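PDB 5G2F: type-iv like pilin ttha1222 from Thermus thermophilus, which is a competence-associated type IV-like pilin, resembling type II secretion pseudopilins and probably contributing to DNA uptake during natural transformation. Local coordinates for residues 8-13 with 41-46. Residues are numbered along the deposited sequence; the frame is centred on the assembly and turned at random.
Sequences QSYVRN and GQRPKT
Y10 on helix 3-19 faces R43 of the irregular segment 41-46 with 6.6 Å between their CA atoms, and no direct hydrogen bond joins the two segments. The Y10 side chain carries every contact from the helical side. With its CG anti to the backbone N (chi1 -178°), this torsion lays the ring against Q42-P44, and R43 CG sits over one face, 4.0 Å from the centroid and 20° off the normal, a CH-pi contact. The guanidinium plane stands 83° from the ring, so the two do not stack, and NE donates to L37 O. P44 CD meets the base of the tyrosine obliquely, 3.7 Å from Y10 CD1. These contacts tie helix 3-19, the helix of this soluble part of the pilin, to the loop that leads into strand 47-54, while V11 packs on the antiparallel sheet. At the far end, a water lying in the ring plane donates to Y10 OH (2.8 Å) and to G41 O (2.7 Å), and the hydroxyl also bonds C36 O, next to the C36-C50 disulfide. A phenylalanine here would probably leave C36 O and the bridging water without their hydroxyl partner. Across the subunit boundary, G41 N donates to Q8 OE1 of a second copy.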
loop_
_atom_site.group_PDB
_atom_site.type_symbol
_atom_site.label_atom_id
_atom_site.label_comp_id
_atom_site.label_asym_id
_atom_site.label_seq_id
_atom_site.Cartn_x
_atom_site.Cartn_y
_atom_site.Cartn_z
ATOM N N GLN A 8 -13.594 -14.158 -1.124
ATOM C CA GLN A 8 -14.328 -13.518 -2.201
ATOM C C GLN A 8 -14.958 -12.198 -1.802
ATOM O O GLN A 8 -14.800 -11.184 -2.496
ATOM C CB GLN A 8 -15.399 -14.457 -2.748
ATOM C CG GLN A 8 -14.854 -15.602 -3.586
ATOM C CD GLN A 8 -15.918 -16.638 -3.949
ATOM O OE1 GLN A 8 -16.846 -16.895 -3.172
ATOM N NE2 GLN A 8 -15.773 -17.265 -5.119
ATOM N N SER A 9 -15.642 -12.194 -0.672
ATOM C CA SER A 9 -16.230 -10.979 -0.130
ATOM C C SER A 9 -15.173 -9.889 0.116
ATOM O O SER A 9 -15.388 -8.706 -0.192
ATOM C CB SER A 9 -17.017 -11.356 1.150
ATOM O OG SER A 9 -17.596 -10.218 1.765
ATOM N N TYR A 10 -14.010 -10.262 0.639
ATOM C CA TYR A 10 -12.931 -9.288 0.856
ATOM C C TYR A 10 -12.442 -8.668 -0.437
ATOM O O TYR A 10 -12.317 -7.452 -0.555
ATOM C CB TYR A 10 -11.758 -9.944 1.586
ATOM C CG TYR A 10 -10.652 -9.007 1.890
ATOM C CD1 TYR A 10 -10.821 -8.000 2.846
ATOM C CD2 TYR A 10 -9.449 -9.076 1.217
ATOM C CE1 TYR A 10 -9.812 -7.106 3.123
ATOM C CE2 TYR A 10 -8.428 -8.183 1.490
ATOM C CZ TYR A 10 -8.600 -7.214 2.469
ATOM O OH TYR A 10 -7.587 -6.290 2.722
ATOM N N VAL A 11 -12.229 -9.517 -1.455
ATOM C CA VAL A 11 -11.778 -9.038 -2.761
ATOM C C VAL A 11 -12.784 -8.060 -3.346
ATOM O O VAL A 11 -12.384 -7.045 -3.881
ATOM C CB VAL A 11 -11.485 -10.228 -3.715
ATOM C CG1 VAL A 11 -11.277 -9.745 -5.134
ATOM C CG2 VAL A 11 -10.243 -10.967 -3.213
ATOM N N ARG A 12 -14.081 -8.366 -3.239
ATOM C CA ARG A 12 -15.096 -7.467 -3.752
ATOM C C ARG A 12 -15.066 -6.138 -3.018
ATOM O O ARG A 12 -15.240 -5.085 -3.634
ATOM C CB ARG A 12 -16.497 -8.075 -3.689
ATOM C CG ARG A 12 -16.676 -9.198 -4.707
ATOM C CD ARG A 12 -18.145 -9.580 -4.877
ATOM N NE ARG A 12 -18.343 -10.619 -5.909
ATOM C CZ ARG A 12 -18.275 -10.404 -7.227
ATOM N NH1 ARG A 12 -18.039 -9.183 -7.721
ATOM N NH2 ARG A 12 -18.489 -11.417 -8.066
ATOM N N ASN A 13 -14.823 -6.186 -1.707
ATOM C CA ASN A 13 -14.672 -4.933 -0.933
ATOM C C ASN A 13 -13.435 -4.114 -1.313
ATOM O O ASN A 13 -13.521 -2.873 -1.357
ATOM C CB ASN A 13 -14.749 -5.209 0.585
ATOM C CG ASN A 13 -16.178 -5.357 1.062
ATOM O OD1 ASN A 13 -17.086 -4.700 0.551
ATOM N ND2 ASN A 13 -16.389 -6.200 2.073
ATOM N N GLY A 41 -10.200 -2.398 5.136
ATOM C CA GLY A 41 -11.151 -2.883 6.102
ATOM C C GLY A 41 -10.606 -4.146 6.710
ATOM O O GLY A 41 -9.424 -4.463 6.575
ATOM N N GLN A 42 -11.466 -4.848 7.432
ATOM C CA GLN A 42 -11.073 -6.071 8.102
ATOM C C GLN A 42 -10.735 -7.134 7.057
ATOM O O GLN A 42 -11.542 -7.428 6.208
ATOM C CB GLN A 42 -12.222 -6.538 8.987
ATOM C CG GLN A 42 -12.004 -7.897 9.641
ATOM C CD GLN A 42 -10.913 -7.914 10.703
ATOM O OE1 GLN A 42 -10.619 -6.893 11.345
ATOM N NE2 GLN A 42 -10.311 -9.086 10.894
ATOM N N ARG A 43 -9.539 -7.699 7.126
ATOM C CA ARG A 43 -9.119 -8.761 6.211
ATOM C C ARG A 43 -9.287 -10.127 6.885
ATOM O O ARG A 43 -8.685 -10.374 7.928
ATOM C CB ARG A 43 -7.654 -8.566 5.776
ATOM C CG ARG A 43 -7.150 -9.685 4.870
ATOM C CD ARG A 43 -5.748 -9.470 4.294
ATOM N NE ARG A 43 -4.768 -9.071 5.299
ATOM C CZ ARG A 43 -4.165 -9.914 6.126
ATOM N NH1 ARG A 43 -4.439 -11.207 6.105
ATOM N NH2 ARG A 43 -3.298 -9.445 7.005
ATOM N N PRO A 44 -10.117 -11.020 6.328
ATOM C CA PRO A 44 -10.214 -12.361 6.945
ATOM C C PRO A 44 -8.857 -13.086 6.936
ATOM O O PRO A 44 -8.065 -12.898 6.024
ATOM C CB PRO A 44 -11.239 -13.103 6.061
ATOM C CG PRO A 44 -11.940 -12.038 5.284
ATOM C CD PRO A 44 -10.998 -10.881 5.158
ATOM N N LYS A 45 -8.582 -13.914 7.935
ATOM C CA LYS A 45 -7.237 -14.479 8.067
ATOM C C LYS A 45 -6.958 -15.489 6.959
ATOM O O LYS A 45 -5.808 -15.740 6.634
ATOM C CB LYS A 45 -6.994 -15.054 9.475
ATOM C CG LYS A 45 -7.912 -16.184 9.863
ATOM C CD LYS A 45 -7.597 -16.704 11.274
ATOM C CE LYS A 45 -8.766 -17.504 11.827
ATOM N NZ LYS A 45 -9.219 -18.526 10.840
ATOM N N THR A 46 -8.001 -16.010 6.317
ATOM C CA THR A 46 -7.807 -16.857 5.133
ATOM C C THR A 46 -7.011 -16.153 4.017
ATOM O O THR A 46 -6.303 -16.809 3.245
ATOM C CB THR A 46 -9.146 -17.432 4.570
ATOM O OG1 THR A 46 -8.869 -18.375 3.524
ATOM C CG2 THR A 46 -10.054 -16.349 4.000
HETATM O O HOH W 1 -7.282 -4.563 4.893
#